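PDB 2CKS: endoglucanase E-5 from Thermobifida fusca, which cuts internal beta-1,4-glucosidic linkages in cellulose, lichenin and cereal beta-glucans, the hydrolytic work of its family 5 glycoside hydrolase domain. Local coordinates for residues M82-L85 / I86-T90; Y110-D113 / R114-F118; E154-P157 / V158-R162. One frame throughout, in Å; residues are numbered along the deposited sequence.

Interaction 1 (M82-L85 / I86-T90); sequences MHQL and IDMAT
Met88 sets its CB and CG against the carbonyl of Gln84, one helical turn earlier, its amide N bonding to Gln84 O at 2.9 Å while Met88 CG rests 3.2 Å from that same oxygen. With chi1 at -75°, CG lies beside the backbone N, above the preceding turn; the straight chi2 carries SD to 4.4 Å from Leu85 CD2, a loose apolar contact, and the bend at chi3 turns CE. Ile86 does likewise two residues earlier: its CG1 lies 3.2 Å from Met82 O, which also accepts the Ile86 amide almost head-on. The Asp87 carboxylate lies near His83 O, another acceptor, and its charge is met by Lys129, in a salt bridge through OD1. In the conformer described, His83 ND1 pairs with His126 and NE2 with Glu121, both on helix 112-126. At the helix end, Thr90 OG1 donates to Ile86 O at 2.8 Å, from the face of the carbonyl opposite to that used by Thr90 N. Met82, Leu85, Ile86 and Ala89 form the buried stripe that packs on strands 59-65 and 95-101. This is the amphipathic helix of a right-handed beta-alpha-beta crossover in the (beta/alpha)8 barrel of family 5.

Interaction 2 (Y110-D113 / R114-F118); sequences YNLD and RAKTF
Asn111 stands at the N-cap of helix 112-126, where its carbonyl O accepts Ala115 N at 2.9 Å; Lys116 N to Leu112 O and a longer bond from Thr117 N to Asp113 O continue the helical ladder. The Asn111 side chain makes no capping bond and turns instead to Arg114. Its OD1 is gripped side-on by two nitrogens of the guanidinium group, Arg114 NE at 3.0 Å and Arg114 NH2 at 2.9 Å, and lies close to the guanidinium plane. NE arrives on a lone pair in the plane of the carbonyl, whereas NH2 is tilted from it, since amide and guanidinium planes stand 62° apart. Arg114 manages this because CG sits beside the backbone N and the chain bends at chi3 (-79°), sending the head back toward the helix start. Tyr110 runs alongside, its CE2 3.8 Å from Arg114 NH2. A water over one face of the guanidinium accepts from Arg114 N and donates to Tyr110 O, and a second joins Asp113 O to Thr117 OG1. On another side of the helix, Leu112 CD1 packs against the extended Lys116 chain at CE (3.9 Å). A leucine in place of Arg114 would probably cost Asn111 OD1 the two guanidinium donors and leave the amide, still bonded through ND2, less firmly fixed in its rotation. Asn111 ND2 bonds to Gln67, and Trp100 of strand 95-101 lies against both Asn111 and Arg114. The amide is thus held at both ends, and two guanidinium donors on one oxygen would be expected to polarise it and make ND2 a stronger donor toward Gln67.

Interaction 3 (E154-P157 / V158-R162); sequences EVIP and VIRQR
Val155 O serves two amides of the following turn, both weakly: Val158 N at 3.0 Å, with a bent N-H...O angle of 125°, and Ile159 N at 3.3 Å. The irregularity comes with Pro157, whose nitrogen carries no hydrogen and makes no bond to the turn before, so that helix 145-162 kinks here. Val158 N lies 4.5 Å from Glu154 O, too far for the usual helical bond, and a methyl of Val158, CG2, approaches that carbonyl instead. Regular bonding returns with Arg160 N to Ile156 O at 2.9 Å. Gln161 N then reaches Pro157 O at 3.0 Å from above the carbonyl plane. Val158 O takes a side-chain donor: Arg162 NH1 bonds to it at 3.0 Å, with the oxygen lying at the guanidinium edge, while the Arg162 backbone N turns to Ile159 O. Arg160 uses its head to tie in later parts of the chain. Its NH2 donates to Ser166 O and, weakly, to Asn198 O, and its NH1 to Ser197 O. The route there is set by a bend at chi2 (-79°), which keeps the chain alongside Ile156; Ile156 CG2 touches Arg160 CG at 3.7 Å and lies over one face of the guanidinium. Val155 CG1 and Ile159 CD1 meet at 4.1 Å, and both side chains rest on Ile136. Shared, weak acceptance at Val155 O is consistent with partial compensation for the amide hydrogen that Pro157 lacks, while the two arginines direct terminal N-H groups to backbone carbonyls, Arg162 to Val158 O one turn back and Arg160 to the segments that flank strands 168-170 and 199-206.

The three contacts lie on successive outer helices of the barrel, 75-90, 112-126 and 145-162. Interactions 2 and 3 are neighbours, with centres 12 Å apart and a tight touch of Leu112 CD1 on Val155 CG2 at 3.3 Å; Lys116 CE also packs near Glu154 O. Interaction 1 meets interaction 2 more loosely, through Met82 CG and Phe118 CE1, and stays about 11 Å from interaction 3 at the nearest atoms. Interaction 2 is near the catalytic end: the side chain of Asn111 is about 11 Å from that of Glu139, the proton donor by similarity. Around interaction 3, a benzamidine, probably from crystallisation, sits about 4 Å from the Arg160 side chain.

Interaction 1 (M82-L85 / I86-T90)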
loop_
_atom_site.group_PDB
_atom_site.type_symbol
_atom_site.label_atom_id
_atom_site.label_comp_id
_atom_site.label_asym_id
_atom_site.label_seq_id
_atom_site.Cartn_x
_atom_site.Cartn_y
_atom_site.Cartn_z
ATOM N N MET A 82 -1.775 -6.394 14.270
ATOM C CA MET A 82 -2.456 -6.001 13.047
ATOM C C MET A 82 -3.945 -5.772 13.306
ATOM O O MET A 82 -4.500 -4.787 12.843
ATOM C CB MET A 82 -2.226 -7.025 11.939
ATOM C CG MET A 82 -0.797 -7.025 11.391
ATOM S SD MET A 82 -0.292 -5.517 10.539
ATOM C CE MET A 82 -1.050 -5.768 8.945
ATOM N N HIS A 83 -4.587 -6.650 14.074
ATOM C CA HIS A 83 -5.977 -6.437 14.464
ATOM C C HIS A 83 -6.122 -5.094 15.172
ATOM O O HIS A 83 -7.045 -4.338 14.903
ATOM C CB HIS A 83 -6.444 -7.517 15.434
ATOM C CG HIS A 83 -6.694 -8.857 14.817
ATOM N ND1 HIS A 83 -7.422 -9.039 13.657
ATOM C CD2 HIS A 83 -6.355 -10.096 15.245
ATOM C CE1 HIS A 83 -7.505 -10.332 13.393
ATOM N NE2 HIS A 83 -6.865 -10.994 14.343
ATOM N N GLN A 84 -5.220 -4.819 16.112
ATOM C CA GLN A 84 -5.263 -3.580 16.861
ATOM C C GLN A 84 -5.115 -2.376 15.942
ATOM O O GLN A 84 -5.850 -1.410 16.075
ATOM C CB GLN A 84 -4.170 -3.574 17.919
ATOM C CG GLN A 84 -4.213 -2.404 18.856
ATOM C CD GLN A 84 -3.187 -2.567 19.946
ATOM O OE1 GLN A 84 -1.997 -2.703 19.660
ATOM N NE2 GLN A 84 -3.641 -2.614 21.193
ATOM N N LEU A 85 -4.190 -2.449 14.986
ATOM C CA LEU A 85 -3.958 -1.326 14.088
ATOM C C LEU A 85 -5.122 -1.134 13.112
ATOM O O LEU A 85 -5.458 -0.018 12.764
ATOM C CB LEU A 85 -2.643 -1.495 13.335
ATOM C CG LEU A 85 -1.370 -1.309 14.178
ATOM C CD1 LEU A 85 -0.169 -1.872 13.418
ATOM C CD2 LEU A 85 -1.156 0.144 14.533
ATOM N N ILE A 86 -5.745 -2.221 12.674
ATOM C CA ILE A 86 -6.914 -2.116 11.803
ATOM C C ILE A 86 -8.042 -1.397 12.531
ATOM O O ILE A 86 -8.693 -0.529 11.964
ATOM C CB ILE A 86 -7.374 -3.511 11.321
ATOM C CG1 ILE A 86 -6.368 -4.076 10.315
ATOM C CG2 ILE A 86 -8.763 -3.447 10.655
ATOM C CD1 ILE A 86 -6.479 -5.566 10.137
ATOM N N ASP A 87 -8.277 -1.772 13.784
ATOM C CA ASP A 87 -9.298 -1.118 14.599
ATOM C C ASP A 87 -8.957 0.348 14.861
ATOM O O ASP A 87 -9.827 1.201 14.800
ATOM C CB ASP A 87 -9.490 -1.848 15.931
ATOM C CG ASP A 87 -10.141 -3.204 15.764
ATOM O OD1 ASP A 87 -10.714 -3.464 14.681
ATOM O OD2 ASP A 87 -10.123 -4.080 16.665
ATOM N N MET A 88 -7.688 0.642 15.128
ATOM C CA MET A 88 -7.270 2.014 15.396
ATOM C C MET A 88 -7.483 2.889 14.168
ATOM O O MET A 88 -7.985 4.002 14.269
ATOM C CB MET A 88 -5.799 2.064 15.814
ATOM C CG MET A 88 -5.557 1.591 17.210
ATOM S SD MET A 88 -3.829 1.682 17.673
ATOM C CE MET A 88 -3.669 3.439 18.074
ATOM N N ALA A 89 -7.117 2.379 13.003
ATOM C CA ALA A 89 -7.294 3.137 11.770
ATOM C C ALA A 89 -8.769 3.406 11.523
ATOM O O ALA A 89 -9.155 4.506 11.154
ATOM C CB ALA A 89 -6.702 2.408 10.622
ATOM N N THR A 90 -9.592 2.390 11.745
ATOM C CA THR A 90 -11.033 2.497 11.551
ATOM C C THR A 90 -11.647 3.529 12.494
ATOM O O THR A 90 -12.516 4.301 12.090
ATOM C CB THR A 90 -11.679 1.117 11.753
ATOM O OG1 THR A 90 -11.123 0.190 10.803
ATOM C CG2 THR A 90 -13.166 1.146 11.430
#

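Interaction 2 (Y110-D113 / R114-F118)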
loop_
_atom_site.group_PDB
_atom_site.type_symbol
_atom_site.label_atom_id
_atom_site.label_comp_id
_atom_site.label_asym_id
_atom_site.label_seq_id
_atom_site.Cartn_x
_atom_site.Cartn_y
_atom_site.Cartn_z
ATOM N N TYR A 110 6.543 -18.797 -1.430
ATOM C CA TYR A 110 7.338 -19.084 -0.234
ATOM C C TYR A 110 6.547 -18.862 1.062
ATOM O O TYR A 110 6.769 -19.550 2.064
ATOM C CB TYR A 110 8.597 -18.215 -0.235
ATOM C CG TYR A 110 9.576 -18.552 0.849
ATOM C CD1 TYR A 110 10.557 -19.512 0.643
ATOM C CD2 TYR A 110 9.523 -17.919 2.085
ATOM C CE1 TYR A 110 11.458 -19.827 1.635
ATOM C CE2 TYR A 110 10.421 -18.234 3.092
ATOM C CZ TYR A 110 11.389 -19.187 2.859
ATOM O OH TYR A 110 12.283 -19.510 3.861
ATOM N N ASN A 111 5.630 -17.895 1.039
ATOM C CA ASN A 111 4.849 -17.522 2.209
ATOM C C ASN A 111 3.355 -17.826 2.074
ATOM O O ASN A 111 2.552 -17.306 2.841
ATOM C CB ASN A 111 5.057 -16.032 2.487
ATOM C CG ASN A 111 6.406 -15.753 3.091
ATOM O OD1 ASN A 111 6.734 -16.293 4.143
ATOM N ND2 ASN A 111 7.219 -14.953 2.410
ATOM N N LEU A 112 2.992 -18.689 1.130
ATOM C CA LEU A 112 1.582 -18.970 0.848
ATOM C C LEU A 112 0.840 -19.595 2.027
ATOM O O LEU A 112 -0.259 -19.168 2.360
ATOM C CB LEU A 112 1.448 -19.890 -0.373
ATOM C CG LEU A 112 0.012 -20.353 -0.661
ATOM C CD1 LEU A 112 -0.883 -19.176 -0.970
ATOM C CD2 LEU A 112 -0.009 -21.353 -1.799
ATOM N N ASP A 113 1.419 -20.623 2.635
ATOM C CA ASP A 113 0.767 -21.323 3.742
ATOM C C ASP A 113 0.489 -20.358 4.896
ATOM O O ASP A 113 -0.622 -20.335 5.432
ATOM C CB ASP A 113 1.618 -22.510 4.210
ATOM C CG ASP A 113 0.861 -23.471 5.113
ATOM O OD1 ASP A 113 -0.339 -23.716 4.872
ATOM O OD2 ASP A 113 1.404 -24.041 6.086
ATOM N N ARG A 114 1.482 -19.531 5.238
ATOM C CA ARG A 114 1.320 -18.483 6.248
ATOM C C ARG A 114 0.271 -17.464 5.840
ATOM O O ARG A 114 -0.507 -17.011 6.674
ATOM C CB ARG A 114 2.630 -17.722 6.468
ATOM C CG ARG A 114 3.570 -18.362 7.434
ATOM C CD ARG A 114 4.829 -17.549 7.625
ATOM N NE ARG A 114 5.745 -17.770 6.514
ATOM C CZ ARG A 114 6.694 -18.689 6.500
ATOM N NH1 ARG A 114 6.864 -19.489 7.547
ATOM N NH2 ARG A 114 7.468 -18.820 5.427
ATOM N N ALA A 115 0.281 -17.078 4.569
ATOM C CA ALA A 115 -0.630 -16.050 4.068
ATOM C C ALA A 115 -2.077 -16.506 4.193
ATOM O O ALA A 115 -2.950 -15.735 4.589
ATOM C CB ALA A 115 -0.308 -15.706 2.623
ATOM N N LYS A 116 -2.327 -17.774 3.893
ATOM C CA LYS A 116 -3.675 -18.312 4.008
ATOM C C LYS A 116 -4.129 -18.275 5.462
ATOM O O LYS A 116 -5.259 -17.921 5.742
ATOM C CB LYS A 116 -3.750 -19.747 3.486
ATOM C CG LYS A 116 -3.609 -19.886 1.998
ATOM C CD LYS A 116 -3.828 -21.345 1.597
ATOM C CE LYS A 116 -3.787 -21.544 0.106
ATOM N NZ LYS A 116 -4.041 -22.981 -0.228
ATOM N N THR A 117 -3.248 -18.639 6.386
ATOM C CA THR A 117 -3.582 -18.616 7.805
ATOM C C THR A 117 -3.872 -17.200 8.294
ATOM O O THR A 117 -4.872 -16.954 8.960
ATOM C CB THR A 117 -2.446 -19.236 8.604
ATOM O OG1 THR A 117 -2.349 -20.619 8.252
ATOM C CG2 THR A 117 -2.731 -19.239 10.107
ATOM N N PHE A 118 -2.999 -16.272 7.938
ATOM C CA PHE A 118 -3.128 -14.890 8.384
ATOM C C PHE A 118 -4.377 -14.245 7.783
ATOM O O PHE A 118 -5.182 -13.679 8.504
ATOM C CB PHE A 118 -1.873 -14.091 8.016
ATOM C CG PHE A 118 -2.001 -12.601 8.232
ATOM C CD1 PHE A 118 -1.909 -12.049 9.498
ATOM C CD2 PHE A 118 -2.189 -11.744 7.152
ATOM C CE1 PHE A 118 -2.029 -10.675 9.675
ATOM C CE2 PHE A 118 -2.298 -10.387 7.333
ATOM C CZ PHE A 118 -2.217 -9.854 8.571
HETATM O O HOH W 1 4.448 -20.374 4.244
HETATM O O HOH W 2 -2.549 -22.324 5.978
#

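Interaction 3 (E154-P157 / V158-R162)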
loop_
_atom_site.group_PDB
_atom_site.type_symbol
_atom_site.label_atom_id
_atom_site.label_comp_id
_atom_site.label_asym_id
_atom_site.label_seq_id
_atom_site.Cartn_x
_atom_site.Cartn_y
_atom_site.Cartn_z
ATOM N N GLU A 154 -4.761 -18.774 -5.511
ATOM C CA GLU A 154 -4.741 -19.616 -4.306
ATOM C C GLU A 154 -5.183 -18.852 -3.044
ATOM O O GLU A 154 -5.843 -19.415 -2.179
ATOM C CB GLU A 154 -3.339 -20.228 -4.092
ATOM C CG GLU A 154 -2.923 -21.211 -5.179
ATOM C CD GLU A 154 -1.479 -21.681 -5.083
ATOM O OE1 GLU A 154 -0.555 -20.933 -5.442
ATOM O OE2 GLU A 154 -1.267 -22.810 -4.651
ATOM N N VAL A 155 -4.826 -17.571 -2.936
ATOM C CA VAL A 155 -5.107 -16.793 -1.726
ATOM C C VAL A 155 -6.474 -16.120 -1.779
ATOM O O VAL A 155 -7.166 -16.048 -0.772
ATOM C CB VAL A 155 -4.018 -15.718 -1.485
ATOM C CG1 VAL A 155 -4.334 -14.869 -0.257
ATOM C CG2 VAL A 155 -2.677 -16.381 -1.321
ATOM N N ILE A 156 -6.857 -15.627 -2.949
ATOM C CA ILE A 156 -8.104 -14.872 -3.090
ATOM C C ILE A 156 -9.321 -15.631 -2.546
ATOM O O ILE A 156 -10.097 -15.048 -1.803
ATOM C CB ILE A 156 -8.304 -14.364 -4.553
ATOM C CG1 ILE A 156 -7.348 -13.200 -4.820
ATOM C CG2 ILE A 156 -9.745 -13.896 -4.804
ATOM C CD1 ILE A 156 -7.171 -12.881 -6.273
ATOM N N PRO A 157 -9.513 -16.902 -2.898
ATOM C CA PRO A 157 -10.665 -17.651 -2.376
ATOM C C PRO A 157 -10.688 -17.803 -0.858
ATOM O O PRO A 157 -11.772 -17.888 -0.295
ATOM C CB PRO A 157 -10.533 -19.027 -3.042
ATOM C CG PRO A 157 -9.631 -18.851 -4.149
ATOM C CD PRO A 157 -8.733 -17.709 -3.849
ATOM N N VAL A 158 -9.527 -17.842 -0.212
ATOM C CA VAL A 158 -9.467 -17.912 1.244
ATOM C C VAL A 158 -10.078 -16.643 1.840
ATOM O O VAL A 158 -10.870 -16.701 2.767
ATOM C CB VAL A 158 -8.017 -18.096 1.744
ATOM C CG1 VAL A 158 -7.954 -18.000 3.258
ATOM C CG2 VAL A 158 -7.460 -19.425 1.252
ATOM N N ILE A 159 -9.721 -15.493 1.283
ATOM C CA ILE A 159 -10.302 -14.225 1.722
ATOM C C ILE A 159 -11.786 -14.116 1.373
ATOM O O ILE A 159 -12.597 -13.752 2.224
ATOM C CB ILE A 159 -9.513 -13.041 1.111
ATOM C CG1 ILE A 159 -8.103 -13.002 1.701
ATOM C CG2 ILE A 159 -10.223 -11.724 1.359
ATOM C CD1 ILE A 159 -7.149 -12.138 0.954
ATOM N N ARG A 160 -12.132 -14.452 0.131
ATOM C CA ARG A 160 -13.472 -14.218 -0.397
ATOM C C ARG A 160 -14.505 -15.141 0.242
ATOM O O ARG A 160 -15.687 -14.812 0.309
ATOM C CB ARG A 160 -13.479 -14.366 -1.922
ATOM C CG ARG A 160 -12.725 -13.245 -2.656
ATOM C CD ARG A 160 -13.547 -11.995 -2.767
ATOM N NE ARG A 160 -12.805 -10.772 -3.078
ATOM C CZ ARG A 160 -12.504 -10.349 -4.298
ATOM N NH1 ARG A 160 -12.802 -11.063 -5.378
ATOM N NH2 ARG A 160 -11.874 -9.197 -4.440
ATOM N N GLN A 161 -14.048 -16.283 0.740
ATOM C CA GLN A 161 -14.909 -17.207 1.464
ATOM C C GLN A 161 -15.449 -16.556 2.731
ATOM O O GLN A 161 -16.572 -16.831 3.151
ATOM C CB GLN A 161 -14.123 -18.471 1.818
ATOM C CG GLN A 161 -14.869 -19.470 2.694
ATOM C CD GLN A 161 -14.052 -20.699 2.969
ATOM O OE1 GLN A 161 -13.298 -21.156 2.107
ATOM N NE2 GLN A 161 -14.188 -21.244 4.173
ATOM N N ARG A 162 -14.631 -15.705 3.334
ATOM C CA ARG A 162 -14.940 -15.077 4.613
ATOM C C ARG A 162 -15.410 -13.629 4.494
ATOM O O ARG A 162 -16.175 -13.134 5.324
ATOM C CB ARG A 162 -13.689 -15.126 5.482
ATOM C CG ARG A 162 -13.317 -16.522 5.867
ATOM C CD ARG A 162 -11.865 -16.732 6.180
ATOM N NE ARG A 162 -11.681 -18.099 6.649
ATOM C CZ ARG A 162 -11.382 -19.146 5.885
ATOM N NH1 ARG A 162 -11.199 -19.028 4.577
ATOM N NH2 ARG A 162 -11.268 -20.345 6.446
#